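Side-chain contacts in phenylalanine--tRNA ligase beta subunit (Pyrococcus horikoshii, PDB 2CXI), which forms part of the tetrameric synthetase that attaches L-phenylalanine to tRNA(Phe) at the expense of ATP, this chain being the N-terminal part of the beta subunit, with the editing domain: residues D36-W39 / K44-F47; K8-R13 / W60-V65; E22-L27 / R67-A72; D117-M122 / V224-K229; R13-S18 / L73-G78. All coordinates share one frame; numbering follows the deposited sequence.

Overall arrangement
After strand 3-7, helix 8-15 supplies one side of both contact 2 and contact 5; its mates, at the start of helix 62-72 and in the loop after it, close loops of some fifty residues. Helix 21-30 then opens contact 3, which ends on the second half of helix 62-72. Contact 2 crosses both contact 3 and contact 5 along the chain, while contact 3 falls wholly within the span of contact 5. The hairpin of contact 1 closes the shortest loop and lies within all three. Contacts 2, 3 and 5 bind the three helices together, and Phe47 of contact 1 reaches Leu11 and Trp24. Contact 4 follows in series, inside the B3/4 domain, and a Lys44-Asp117 salt bridge joins it to contact 1.

Contact 1 of 5, residues D36-W39 / K44-F47; sequences DDVW and KVYF
Asp37 meets the opposite strand through its backbone: its O lies 3.4 Å from Phe47 CA, a CA-H...O contact. Asp36 and Asp37 together face Lys48, which makes a classic beta bulge within strand 33-41. Val38 and Phe47 form a non-hydrogen-bonded pair with their side chains lying alongside each other, and Val38 CG2 rests 3.8 Å from Phe47 CD1. The other methyl, CG1, turned anti to the backbone N (chi1 177°), reaches across to Val45 CG1 at 3.8 Å. This is the antiparallel hairpin of strands 33-41 and 44-51, the second of which is the middle strand of a three-stranded sheet completed by strand 3-7. On the Val38 face, Phe47 also meets Trp24 edge-to-face. At Trp39 the side chains change to the other face, and two backbone bonds pair it with Tyr46: Trp39 N to Tyr46 O at 3.0 Å and Tyr46 N to Trp39 O at 2.8 Å, the latter almost straight at 176°. With chi1 at 71°, the indole is brought over its cross-strand partner, and Tyr46 CB sits over one face of its six-membered ring in a CH-pi contact, 3.6 Å from the centroid. The phenol ring itself is slid aside, so the two nearly parallel rings barely overlap. Trp39 NE1 bonds to Glu41 OE2, while Tyr46 OH takes a hydrogen bond from Lys44 NZ.

Contact 2 of 5, residues K8-R13 / W60-V65; sequences KSDLER and WSAEGV
Leu11 of helix 8-15 packs against Ala62 in the first turn of helix 62-72, a buried helix-helix contact in the N-terminal part of the chain. The neighbouring Asp10 runs outward from CB, which points to the other helix, and with CG anti to the backbone N (chi1 -174°) the carboxylate lies beside Ala62. OD2 touches Ala62 CB at 3.4 Å and forms a salt bridge with Arg257, which also holds Glu63. OD1 turns back to Arg13, whose NE and NH2 both grip this one oxygen side-on; Arg13 NE, 2.8 Å from Asp10 OD1, meets the anti lone pair of that oxygen, whereas NH2 comes from above the carboxylate plane. An asparagine here would probably weaken the hold on both guanidinium groups, each losing one of its carboxylate partners. The rest of the contact is apolar in character: Leu11 CD1 lies 3.7 Å from Ala62 CB, 3.6 Å from Ala62 O and 4.1 Å from Val65 CG1.

Contact 3 of 5, residues E22-L27 / R67-A72; sequences EEWEDL and RQIKWA
Trp24 and Leu27 of helix 21-30 close on a single side chain of helix 62-72, Ile69, and all contacts between side chains are apolar. Ile69 CD1 reaches furthest, to 3.6 Å from Trp24 CZ3, with CH2 a little beyond; the isoleucine crosses the indole at about a right angle. Its CG2 branch, anti to the backbone N because chi1 is -66°, instead meets Leu27 CG at 3.9 Å. Leu27 also packs on its own helix neighbour, its CD2 lying over the centre of the Trp24 ring, 3.6 Å above the plane, so the two residues present their apolar groups together to Ile69. Here helix 21-30 meets helix 62-72, with helix 8-15 alongside: Ile15 touches both Trp24 and Ile69, making this a three-helix junction. An alanine in place of Ile69 would take away CG1, CD1 and CG2 and would probably open a gap beside Trp24 and Leu27. Carbon-to-oxygen contact adds to the packing, for Ile69 CG1 comes within 3.7 Å of Leu27 O. The polar interaction of the indole lies with helix 8-15, where Trp24 NE1 hydrogen-bonds to Glu12 OE2. Phe19, from the loop before helix 21-30, meets the indole edge-to-face.

Contact 4 of 5, residues D117-M122 / V224-K229; sequences DSLSQM and VTTDTK
Within the B3/4 domain, the editing-domain region of the beta subunit, the start of helix 116-133 rests against the loop leading into strand 231-237, and Leu119 is the side chain that makes the contact. Its CG stands anti to the backbone N (chi1 -173°), which carries it toward the loop, where the two methyls part. CD1 meets Val224 CG1 at 3.7 Å, the leucine and valine sliding past each other in opposite directions. CD2 lies against the turn, 3.8 Å from Thr226 CG2 and 3.9 Å from Thr226 N; the threonine crosses Leu119 at about a right angle. Val224 further touches Ile144 of strand 140-146, which carries the packing on into the sheet. The loop is braced from within by a type I beta turn from Thr225 to Thr228, closed by Thr228 N to Thr225 O. Thr225 OG1 accepts from Asp227 N in an ST turn, and Thr228 OG1 accepts a nearly straight bond (169°) from Thr225 N at 3.0 Å.

Contact 5 of 5, residues R13-S18 / L73-G78; sequences RLIGRS and LGIEKG
Ile15 and Ile75 have their CA atoms 8.3 Å apart, the closest such pair between the end of helix 8-15 and the loop after helix 62-72, so the link falls mainly to side chains. Ile75 does the bridging. Its CG1 stands anti to the carbonyl carbon (chi1 -66°), and the chain runs out to CD1, which lies 4.0 Å from both Ile15 CG2 and Ile15 O; the two isoleucines cross at about a right angle. Arg17 and Ile75 approach each other from opposite directions, and the arginine, its chain bent at chi3 (-99°), lays one face of the guanidinium on the isoleucine. Ile75 CD1 sits 3.4 Å above that plane, toward the rim, while Ile75 CG1 is 3.5 Å from Arg17 NH2. The flat cation thus covers an aliphatic tip beside the solvent, and Ile15 continues inward to Ala66 of helix 62-72. Both segments leave their helices through a glycine with positive phi. At Gly16 (phi 102°) a side chain would jam against the carbonyl oxygen of Ile15. Gly74 closes helix 62-72 in a Schellman motif, and Ile75, just after it, packs on the end of helix 8-15.

Contact 1 of 5, residues D36-W39 / K44-F47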
# COMPACT_ATOMS: atom_id res chain seq x y z
N ASP A 36 -31.26 5.03 -43.50
CA ASP A 36 -32.68 4.85 -43.19
C ASP A 36 -33.45 6.16 -43.12
O ASP A 36 -34.64 6.19 -43.46
CB ASP A 36 -32.85 4.09 -41.87
CG ASP A 36 -34.23 3.53 -41.70
OD1 ASP A 36 -34.67 2.79 -42.62
OD2 ASP A 36 -34.95 3.78 -40.71
N ASP A 37 -32.79 7.23 -42.68
CA ASP A 37 -33.44 8.56 -42.62
C ASP A 37 -32.39 9.64 -42.57
O ASP A 37 -31.24 9.36 -42.23
CB ASP A 37 -34.33 8.66 -41.37
CG ASP A 37 -35.46 9.71 -41.51
OD1 ASP A 37 -35.67 10.29 -42.60
OD2 ASP A 37 -36.14 10.03 -40.53
N VAL A 38 -32.77 10.86 -42.93
CA VAL A 38 -31.93 12.07 -42.82
C VAL A 38 -32.90 13.16 -42.36
O VAL A 38 -33.97 13.33 -42.93
CB VAL A 38 -31.27 12.50 -44.17
CG1 VAL A 38 -30.45 13.82 -44.01
CG2 VAL A 38 -30.40 11.36 -44.79
N TRP A 39 -32.54 13.88 -41.30
CA TRP A 39 -33.33 15.04 -40.86
C TRP A 39 -32.39 16.09 -40.24
O TRP A 39 -31.21 15.84 -40.00
CB TRP A 39 -34.42 14.63 -39.86
CG TRP A 39 -33.87 14.23 -38.49
CD1 TRP A 39 -33.84 15.00 -37.36
CD2 TRP A 39 -33.27 12.97 -38.13
NE1 TRP A 39 -33.26 14.29 -36.33
CE2 TRP A 39 -32.90 13.04 -36.78
CE3 TRP A 39 -33.02 11.77 -38.83
CZ2 TRP A 39 -32.29 11.96 -36.10
CZ3 TRP A 39 -32.40 10.71 -38.16
CH2 TRP A 39 -32.03 10.82 -36.82
N LYS A 44 -28.71 21.38 -37.71
CA LYS A 44 -27.73 20.29 -37.66
C LYS A 44 -28.29 19.01 -38.29
O LYS A 44 -29.40 18.63 -37.98
CB LYS A 44 -27.27 20.05 -36.23
CG LYS A 44 -26.23 18.99 -36.11
CD LYS A 44 -25.07 19.51 -35.26
CE LYS A 44 -25.30 19.20 -33.79
NZ LYS A 44 -25.08 17.76 -33.47
N VAL A 45 -27.52 18.37 -39.18
CA VAL A 45 -27.99 17.19 -39.90
C VAL A 45 -27.70 15.88 -39.13
O VAL A 45 -26.56 15.66 -38.68
CB VAL A 45 -27.42 17.13 -41.36
CG1 VAL A 45 -27.85 15.85 -42.09
CG2 VAL A 45 -27.82 18.40 -42.18
N TYR A 46 -28.71 15.01 -39.07
CA TYR A 46 -28.60 13.66 -38.49
C TYR A 46 -29.00 12.60 -39.50
O TYR A 46 -29.83 12.86 -40.39
CB TYR A 46 -29.51 13.55 -37.27
CG TYR A 46 -29.04 14.43 -36.14
CD1 TYR A 46 -28.08 13.97 -35.24
CD2 TYR A 46 -29.52 15.74 -35.99
CE1 TYR A 46 -27.63 14.79 -34.19
CE2 TYR A 46 -29.09 16.56 -34.96
CZ TYR A 46 -28.15 16.09 -34.06
OH TYR A 46 -27.71 16.91 -33.03
N PHE A 47 -28.34 11.44 -39.40
CA PHE A 47 -28.73 10.24 -40.13
C PHE A 47 -29.22 9.17 -39.14
O PHE A 47 -28.69 9.05 -38.01
CB PHE A 47 -27.54 9.64 -40.90
CG PHE A 47 -26.79 10.58 -41.79
CD1 PHE A 47 -27.41 11.66 -42.43
CD2 PHE A 47 -25.44 10.29 -42.10
CE1 PHE A 47 -26.69 12.48 -43.29
CE2 PHE A 47 -24.72 11.09 -42.98
CZ PHE A 47 -25.33 12.19 -43.58

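Contact 2 of 5, residues K8-R13 / W60-V65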
# COMPACT_ATOMS: atom_id res chain seq x y z
N LYS A 8 -24.12 14.01 -38.79
CA LYS A 8 -23.31 14.17 -40.01
C LYS A 8 -21.98 14.84 -39.72
O LYS A 8 -20.95 14.43 -40.27
CB LYS A 8 -24.05 14.96 -41.10
CG LYS A 8 -23.24 15.20 -42.41
CD LYS A 8 -24.17 15.97 -43.42
CE LYS A 8 -23.49 16.21 -44.79
NZ LYS A 8 -22.35 17.22 -44.74
N SER A 9 -21.99 15.89 -38.90
CA SER A 9 -20.73 16.62 -38.62
C SER A 9 -19.79 15.75 -37.72
O SER A 9 -18.56 15.85 -37.83
CB SER A 9 -21.00 18.01 -38.00
OG SER A 9 -21.53 17.87 -36.68
N ASP A 10 -20.38 14.90 -36.88
CA ASP A 10 -19.55 13.98 -36.06
C ASP A 10 -18.81 13.01 -36.99
O ASP A 10 -17.61 12.85 -36.88
CB ASP A 10 -20.40 13.25 -35.03
CG ASP A 10 -19.58 12.40 -34.06
OD1 ASP A 10 -18.51 12.86 -33.63
OD2 ASP A 10 -19.98 11.29 -33.63
N LEU A 11 -19.53 12.39 -37.95
CA LEU A 11 -18.89 11.50 -38.92
C LEU A 11 -17.77 12.18 -39.71
O LEU A 11 -16.66 11.63 -39.86
CB LEU A 11 -19.96 11.04 -39.93
CG LEU A 11 -20.80 9.76 -39.83
CD1 LEU A 11 -20.42 8.60 -38.91
CD2 LEU A 11 -22.30 9.96 -40.06
N GLU A 12 -18.05 13.39 -40.19
CA GLU A 12 -17.10 14.15 -40.99
C GLU A 12 -15.84 14.59 -40.21
O GLU A 12 -14.74 14.54 -40.78
CB GLU A 12 -17.81 15.33 -41.70
CG GLU A 12 -18.81 14.75 -42.72
CD GLU A 12 -19.69 15.76 -43.43
OE1 GLU A 12 -19.88 16.90 -42.93
OE2 GLU A 12 -20.19 15.39 -44.54
N ARG A 13 -15.98 14.99 -38.96
CA ARG A 13 -14.77 15.27 -38.13
C ARG A 13 -13.95 14.00 -37.94
O ARG A 13 -12.72 14.06 -38.00
CB ARG A 13 -15.09 15.98 -36.80
CG ARG A 13 -15.93 15.22 -35.78
CD ARG A 13 -15.84 15.75 -34.34
NE ARG A 13 -16.80 15.13 -33.46
CZ ARG A 13 -17.16 15.63 -32.28
NH1 ARG A 13 -16.60 16.76 -31.83
NH2 ARG A 13 -18.05 15.00 -31.53
N TRP A 60 -21.50 -0.42 -35.28
CA TRP A 60 -22.76 0.16 -34.78
C TRP A 60 -22.64 1.50 -34.11
O TRP A 60 -23.42 1.80 -33.18
CB TRP A 60 -23.49 -0.79 -33.82
CG TRP A 60 -23.78 -2.11 -34.38
CD1 TRP A 60 -23.78 -2.49 -35.70
CD2 TRP A 60 -24.14 -3.26 -33.63
NE1 TRP A 60 -24.09 -3.82 -35.80
CE2 TRP A 60 -24.31 -4.32 -34.54
CE3 TRP A 60 -24.31 -3.52 -32.25
CZ2 TRP A 60 -24.65 -5.61 -34.14
CZ3 TRP A 60 -24.64 -4.81 -31.86
CH2 TRP A 60 -24.82 -5.83 -32.81
N SER A 61 -21.66 2.31 -34.52
CA SER A 61 -21.57 3.67 -34.04
C SER A 61 -20.87 4.54 -35.06
O SER A 61 -20.24 4.01 -36.00
CB SER A 61 -20.78 3.72 -32.70
OG SER A 61 -19.41 3.47 -32.96
N ALA A 62 -20.89 5.85 -34.82
CA ALA A 62 -20.20 6.81 -35.71
C ALA A 62 -18.73 6.47 -35.87
O ALA A 62 -18.15 6.59 -36.97
CB ALA A 62 -20.32 8.24 -35.18
N GLU A 63 -18.11 6.07 -34.75
CA GLU A 63 -16.66 5.81 -34.78
C GLU A 63 -16.35 4.65 -35.73
O GLU A 63 -15.38 4.71 -36.51
CB GLU A 63 -16.09 5.51 -33.36
CG GLU A 63 -16.32 6.63 -32.34
CD GLU A 63 -17.68 6.55 -31.64
OE1 GLU A 63 -18.53 5.71 -31.98
OE2 GLU A 63 -17.91 7.34 -30.72
N GLY A 64 -17.14 3.58 -35.63
CA GLY A 64 -16.91 2.38 -36.43
C GLY A 64 -17.25 2.61 -37.91
O GLY A 64 -16.56 2.10 -38.80
N VAL A 65 -18.30 3.38 -38.14
CA VAL A 65 -18.70 3.77 -39.51
C VAL A 65 -17.62 4.63 -40.22
O VAL A 65 -17.23 4.35 -41.38
CB VAL A 65 -20.07 4.49 -39.48
CG1 VAL A 65 -20.44 5.04 -40.90
CG2 VAL A 65 -21.13 3.54 -39.00

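Contact 3 of 5, residues E22-L27 / R67-A72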
# COMPACT_ATOMS: atom_id res chain seq x y z
N GLU A 22 -25.69 13.54 -51.42
CA GLU A 22 -25.66 12.61 -52.55
C GLU A 22 -24.44 11.66 -52.48
O GLU A 22 -24.56 10.48 -52.77
CB GLU A 22 -25.72 13.37 -53.90
CG GLU A 22 -25.53 12.45 -55.10
CD GLU A 22 -25.78 13.14 -56.45
OE1 GLU A 22 -26.26 14.27 -56.47
OE2 GLU A 22 -25.47 12.53 -57.47
N GLU A 23 -23.28 12.17 -52.07
CA GLU A 23 -22.08 11.33 -51.86
C GLU A 23 -22.24 10.37 -50.65
O GLU A 23 -21.76 9.22 -50.69
CB GLU A 23 -20.85 12.20 -51.67
CG GLU A 23 -20.40 12.90 -52.97
CD GLU A 23 -19.30 13.91 -52.76
OE1 GLU A 23 -19.30 14.59 -51.72
OE2 GLU A 23 -18.44 14.04 -53.67
N TRP A 24 -22.93 10.84 -49.61
CA TRP A 24 -23.22 10.04 -48.39
C TRP A 24 -24.00 8.77 -48.70
O TRP A 24 -23.85 7.75 -48.02
CB TRP A 24 -23.90 10.89 -47.30
CG TRP A 24 -22.85 11.48 -46.34
CD1 TRP A 24 -22.45 12.79 -46.22
CD2 TRP A 24 -22.06 10.74 -45.40
NE1 TRP A 24 -21.47 12.92 -45.25
CE2 TRP A 24 -21.18 11.67 -44.75
CE3 TRP A 24 -21.95 9.38 -45.08
CZ2 TRP A 24 -20.26 11.27 -43.77
CZ3 TRP A 24 -21.04 8.98 -44.08
CH2 TRP A 24 -20.19 9.94 -43.46
N GLU A 25 -24.78 8.83 -49.77
CA GLU A 25 -25.56 7.68 -50.22
C GLU A 25 -24.64 6.56 -50.58
O GLU A 25 -24.96 5.43 -50.28
CB GLU A 25 -26.38 8.04 -51.47
CG GLU A 25 -27.46 9.06 -51.19
CD GLU A 25 -28.70 8.48 -50.55
OE1 GLU A 25 -28.86 7.24 -50.50
OE2 GLU A 25 -29.52 9.27 -50.08
N ASP A 26 -23.51 6.85 -51.22
CA ASP A 26 -22.52 5.79 -51.51
C ASP A 26 -21.68 5.39 -50.29
O ASP A 26 -21.32 4.22 -50.11
CB ASP A 26 -21.57 6.21 -52.65
CG ASP A 26 -22.34 6.55 -53.94
OD1 ASP A 26 -23.31 5.84 -54.26
OD2 ASP A 26 -22.08 7.51 -54.64
N LEU A 27 -21.36 6.39 -49.47
CA LEU A 27 -20.51 6.20 -48.31
C LEU A 27 -21.07 5.19 -47.32
O LEU A 27 -20.34 4.34 -46.81
CB LEU A 27 -20.32 7.55 -47.59
CG LEU A 27 -18.98 8.26 -47.79
CD1 LEU A 27 -18.28 8.08 -49.14
CD2 LEU A 27 -19.09 9.72 -47.35
N ARG A 67 -14.54 4.79 -39.40
CA ARG A 67 -13.32 3.99 -39.56
C ARG A 67 -13.42 3.20 -40.87
O ARG A 67 -12.53 3.28 -41.71
CB ARG A 67 -13.16 3.06 -38.34
CG ARG A 67 -11.81 2.28 -38.22
CD ARG A 67 -11.68 1.70 -36.80
NE ARG A 67 -12.84 0.87 -36.51
CZ ARG A 67 -13.41 0.69 -35.32
NH1 ARG A 67 -12.92 1.28 -34.22
NH2 ARG A 67 -14.46 -0.11 -35.25
N GLN A 68 -14.54 2.51 -41.09
CA GLN A 68 -14.73 1.79 -42.34
C GLN A 68 -14.59 2.66 -43.56
O GLN A 68 -13.93 2.28 -44.53
CB GLN A 68 -16.11 1.18 -42.44
CG GLN A 68 -16.01 -0.24 -42.68
CD GLN A 68 -15.95 -0.80 -41.34
OE1 GLN A 68 -15.26 -1.79 -41.07
NE2 GLN A 68 -16.66 -0.13 -40.43
N ILE A 69 -15.27 3.80 -43.52
CA ILE A 69 -15.20 4.74 -44.64
C ILE A 69 -13.77 5.22 -44.89
O ILE A 69 -13.35 5.36 -46.04
CB ILE A 69 -16.21 5.89 -44.44
CG1 ILE A 69 -17.62 5.31 -44.52
CG2 ILE A 69 -16.02 7.03 -45.49
CD1 ILE A 69 -18.71 6.30 -43.98
N LYS A 70 -13.02 5.51 -43.82
CA LYS A 70 -11.62 5.95 -44.01
C LYS A 70 -10.82 4.88 -44.77
O LYS A 70 -10.02 5.21 -45.67
CB LYS A 70 -10.93 6.27 -42.66
CG LYS A 70 -11.31 7.68 -42.10
CD LYS A 70 -10.46 8.09 -40.91
CE LYS A 70 -10.80 7.28 -39.68
NZ LYS A 70 -10.18 7.98 -38.46
N TRP A 71 -11.01 3.61 -44.42
CA TRP A 71 -10.35 2.50 -45.12
C TRP A 71 -10.87 2.34 -46.56
O TRP A 71 -10.08 2.18 -47.51
CB TRP A 71 -10.50 1.19 -44.31
CG TRP A 71 -9.27 0.86 -43.52
CD1 TRP A 71 -8.35 -0.07 -43.83
CD2 TRP A 71 -8.85 1.45 -42.27
NE1 TRP A 71 -7.36 -0.11 -42.86
CE2 TRP A 71 -7.65 0.81 -41.89
CE3 TRP A 71 -9.37 2.46 -41.44
CZ2 TRP A 71 -6.94 1.17 -40.72
CZ3 TRP A 71 -8.67 2.81 -40.26
CH2 TRP A 71 -7.47 2.16 -39.92
N ALA A 72 -12.18 2.43 -46.73
CA ALA A 72 -12.76 2.37 -48.08
C ALA A 72 -12.18 3.45 -49.01
O ALA A 72 -11.91 3.20 -50.18
CB ALA A 72 -14.27 2.48 -48.01

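Contact 4 of 5, residues D117-M122 / V224-K229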
# COMPACT_ATOMS: atom_id res chain seq x y z
N ASP A 117 -22.15 15.13 -29.07
CA ASP A 117 -22.10 14.06 -30.08
C ASP A 117 -21.32 12.82 -29.61
O ASP A 117 -21.80 11.70 -29.74
CB ASP A 117 -21.50 14.57 -31.37
CG ASP A 117 -22.53 15.33 -32.25
OD1 ASP A 117 -23.72 15.44 -31.87
OD2 ASP A 117 -22.22 15.83 -33.34
N SER A 118 -20.10 13.03 -29.12
CA SER A 118 -19.29 11.87 -28.66
C SER A 118 -19.89 11.18 -27.44
O SER A 118 -19.90 9.94 -27.37
CB SER A 118 -17.82 12.23 -28.44
OG SER A 118 -17.65 13.31 -27.56
N LEU A 119 -20.43 11.95 -26.50
CA LEU A 119 -21.08 11.32 -25.34
C LEU A 119 -22.33 10.52 -25.72
O LEU A 119 -22.59 9.42 -25.19
CB LEU A 119 -21.44 12.40 -24.30
CG LEU A 119 -21.96 11.94 -22.95
CD1 LEU A 119 -20.96 10.90 -22.33
CD2 LEU A 119 -22.16 13.25 -22.08
N SER A 120 -23.11 11.06 -26.64
CA SER A 120 -24.30 10.37 -27.03
C SER A 120 -23.96 9.09 -27.86
O SER A 120 -24.61 8.07 -27.68
CB SER A 120 -25.31 11.33 -27.70
OG SER A 120 -25.45 11.06 -29.05
N GLN A 121 -22.94 9.14 -28.72
CA GLN A 121 -22.50 7.94 -29.43
C GLN A 121 -22.02 6.80 -28.47
O GLN A 121 -22.34 5.60 -28.65
CB GLN A 121 -21.38 8.30 -30.40
CG GLN A 121 -21.85 8.98 -31.68
CD GLN A 121 -22.92 8.15 -32.39
OE1 GLN A 121 -22.66 7.01 -32.79
NE2 GLN A 121 -24.14 8.67 -32.44
N MSE A 122 -21.23 7.18 -27.48
CA MSE A 122 -20.70 6.22 -26.50
C MSE A 122 -21.87 5.56 -25.76
O MSE A 122 -21.90 4.34 -25.64
CB MSE A 122 -19.74 6.95 -25.56
CG MSE A 122 -18.97 6.09 -24.55
SE MSE A 122 -17.95 7.29 -23.26
CE MSE A 122 -17.97 8.83 -24.43
N VAL A 224 -20.33 10.22 -15.76
CA VAL A 224 -19.70 10.75 -16.97
C VAL A 224 -20.47 11.98 -17.47
O VAL A 224 -21.68 11.96 -17.65
CB VAL A 224 -19.65 9.70 -18.12
CG1 VAL A 224 -18.92 10.26 -19.34
CG2 VAL A 224 -18.98 8.38 -17.67
N THR A 225 -19.73 13.06 -17.72
CA THR A 225 -20.32 14.27 -18.30
C THR A 225 -19.47 14.67 -19.51
O THR A 225 -18.45 14.02 -19.79
CB THR A 225 -20.36 15.45 -17.27
OG1 THR A 225 -19.02 15.90 -17.03
CG2 THR A 225 -20.89 15.03 -15.86
N THR A 226 -19.84 15.74 -20.23
CA THR A 226 -18.92 16.24 -21.27
C THR A 226 -17.60 16.81 -20.70
O THR A 226 -16.67 17.05 -21.47
CB THR A 226 -19.61 17.32 -22.16
OG1 THR A 226 -20.05 18.38 -21.32
CG2 THR A 226 -20.89 16.77 -22.81
N ASP A 227 -17.51 17.03 -19.38
CA ASP A 227 -16.23 17.42 -18.74
C ASP A 227 -15.31 16.23 -18.43
O ASP A 227 -14.11 16.41 -18.13
CB ASP A 227 -16.46 18.20 -17.46
CG ASP A 227 -17.09 19.56 -17.74
OD1 ASP A 227 -16.72 20.20 -18.73
OD2 ASP A 227 -17.99 20.04 -17.02
N THR A 228 -15.86 15.03 -18.54
CA THR A 228 -15.06 13.80 -18.34
C THR A 228 -13.94 13.64 -19.38
O THR A 228 -14.16 13.73 -20.59
CB THR A 228 -15.98 12.56 -18.31
OG1 THR A 228 -16.82 12.64 -17.15
CG2 THR A 228 -15.14 11.26 -18.11
N LYS A 229 -12.73 13.45 -18.88
CA LYS A 229 -11.53 13.22 -19.71
C LYS A 229 -11.04 11.76 -19.72
O LYS A 229 -10.50 11.29 -20.73
CB LYS A 229 -10.39 14.14 -19.23
CG LYS A 229 -10.66 15.63 -19.49
CD LYS A 229 -9.42 16.46 -19.09
CE LYS A 229 -9.72 17.97 -19.15
NZ LYS A 229 -10.56 18.38 -17.96

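Contact 5 of 5, residues R13-S18 / L73-G78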
# COMPACT_ATOMS: atom_id res chain seq x y z
N ARG A 13 -15.98 14.99 -38.96
CA ARG A 13 -14.77 15.27 -38.13
C ARG A 13 -13.95 14.00 -37.94
O ARG A 13 -12.72 14.06 -38.00
CB ARG A 13 -15.09 15.98 -36.80
CG ARG A 13 -15.93 15.22 -35.78
CD ARG A 13 -15.84 15.75 -34.34
NE ARG A 13 -16.80 15.13 -33.46
CZ ARG A 13 -17.16 15.63 -32.28
NH1 ARG A 13 -16.60 16.76 -31.83
NH2 ARG A 13 -18.05 15.00 -31.53
N LEU A 14 -14.62 12.85 -37.79
CA LEU A 14 -13.93 11.58 -37.63
C LEU A 14 -13.21 11.11 -38.91
O LEU A 14 -12.05 10.67 -38.89
CB LEU A 14 -14.91 10.51 -37.09
CG LEU A 14 -15.42 10.68 -35.65
CD1 LEU A 14 -16.63 9.75 -35.44
CD2 LEU A 14 -14.27 10.38 -34.64
N ILE A 15 -13.89 11.22 -40.06
CA ILE A 15 -13.29 10.86 -41.33
C ILE A 15 -12.29 11.93 -41.74
O ILE A 15 -11.30 11.62 -42.37
CB ILE A 15 -14.40 10.79 -42.45
CG1 ILE A 15 -15.35 9.59 -42.13
CG2 ILE A 15 -13.74 10.68 -43.81
CD1 ILE A 15 -16.73 9.74 -42.76
N GLY A 16 -12.59 13.18 -41.40
CA GLY A 16 -11.66 14.31 -41.59
C GLY A 16 -12.02 15.16 -42.82
O GLY A 16 -11.29 16.09 -43.15
N ARG A 17 -13.13 14.82 -43.49
CA ARG A 17 -13.49 15.44 -44.81
C ARG A 17 -14.99 15.58 -44.78
O ARG A 17 -15.62 14.77 -44.11
CB ARG A 17 -13.29 14.34 -45.85
CG ARG A 17 -12.52 14.65 -46.96
CD ARG A 17 -12.09 13.40 -47.68
NE ARG A 17 -10.73 13.09 -47.28
CZ ARG A 17 -9.84 12.58 -48.09
NH1 ARG A 17 -10.17 12.28 -49.35
NH2 ARG A 17 -8.62 12.32 -47.62
N SER A 18 -15.57 16.49 -45.56
CA SER A 18 -17.03 16.52 -45.67
C SER A 18 -17.48 16.02 -47.05
O SER A 18 -16.68 15.90 -47.99
CB SER A 18 -17.66 17.89 -45.33
OG SER A 18 -17.12 18.86 -46.19
N LEU A 73 -11.97 4.64 -48.47
CA LEU A 73 -11.41 5.73 -49.25
C LEU A 73 -9.90 5.71 -49.32
O LEU A 73 -9.31 6.57 -49.94
CB LEU A 73 -11.85 7.10 -48.68
CG LEU A 73 -13.37 7.31 -48.68
CD1 LEU A 73 -13.77 8.56 -47.87
CD2 LEU A 73 -13.99 7.28 -50.10
N GLY A 74 -9.25 4.77 -48.63
CA GLY A 74 -7.79 4.75 -48.59
C GLY A 74 -7.15 5.85 -47.77
O GLY A 74 -5.99 6.18 -48.02
N ILE A 75 -7.86 6.45 -46.82
CA ILE A 75 -7.25 7.46 -45.95
C ILE A 75 -6.37 6.71 -44.95
O ILE A 75 -5.30 7.19 -44.55
CB ILE A 75 -8.34 8.31 -45.27
CG1 ILE A 75 -9.09 9.16 -46.31
CG2 ILE A 75 -7.78 9.22 -44.15
CD1 ILE A 75 -10.42 9.75 -45.74
N GLU A 76 -6.79 5.49 -44.59
CA GLU A 76 -5.92 4.54 -43.91
C GLU A 76 -5.97 3.20 -44.67
O GLU A 76 -6.86 3.01 -45.50
CB GLU A 76 -6.35 4.35 -42.46
CG GLU A 76 -6.46 5.64 -41.64
CD GLU A 76 -5.11 6.17 -41.17
OE1 GLU A 76 -4.08 5.51 -41.37
OE2 GLU A 76 -5.08 7.29 -40.60
N LYS A 77 -5.00 2.32 -44.41
CA LYS A 77 -5.00 0.98 -44.99
C LYS A 77 -4.31 -0.05 -44.09
O LYS A 77 -3.54 0.32 -43.21
CB LYS A 77 -4.46 0.93 -46.43
CG LYS A 77 -2.96 1.05 -46.63
CD LYS A 77 -2.67 0.92 -48.14
CE LYS A 77 -1.54 -0.05 -48.40
NZ LYS A 77 -1.11 0.04 -49.84
N GLY A 78 -4.64 -1.33 -44.29
CA GLY A 78 -4.06 -2.40 -43.47
C GLY A 78 -4.66 -2.47 -42.08
O GLY A 78 -5.76 -1.99 -41.85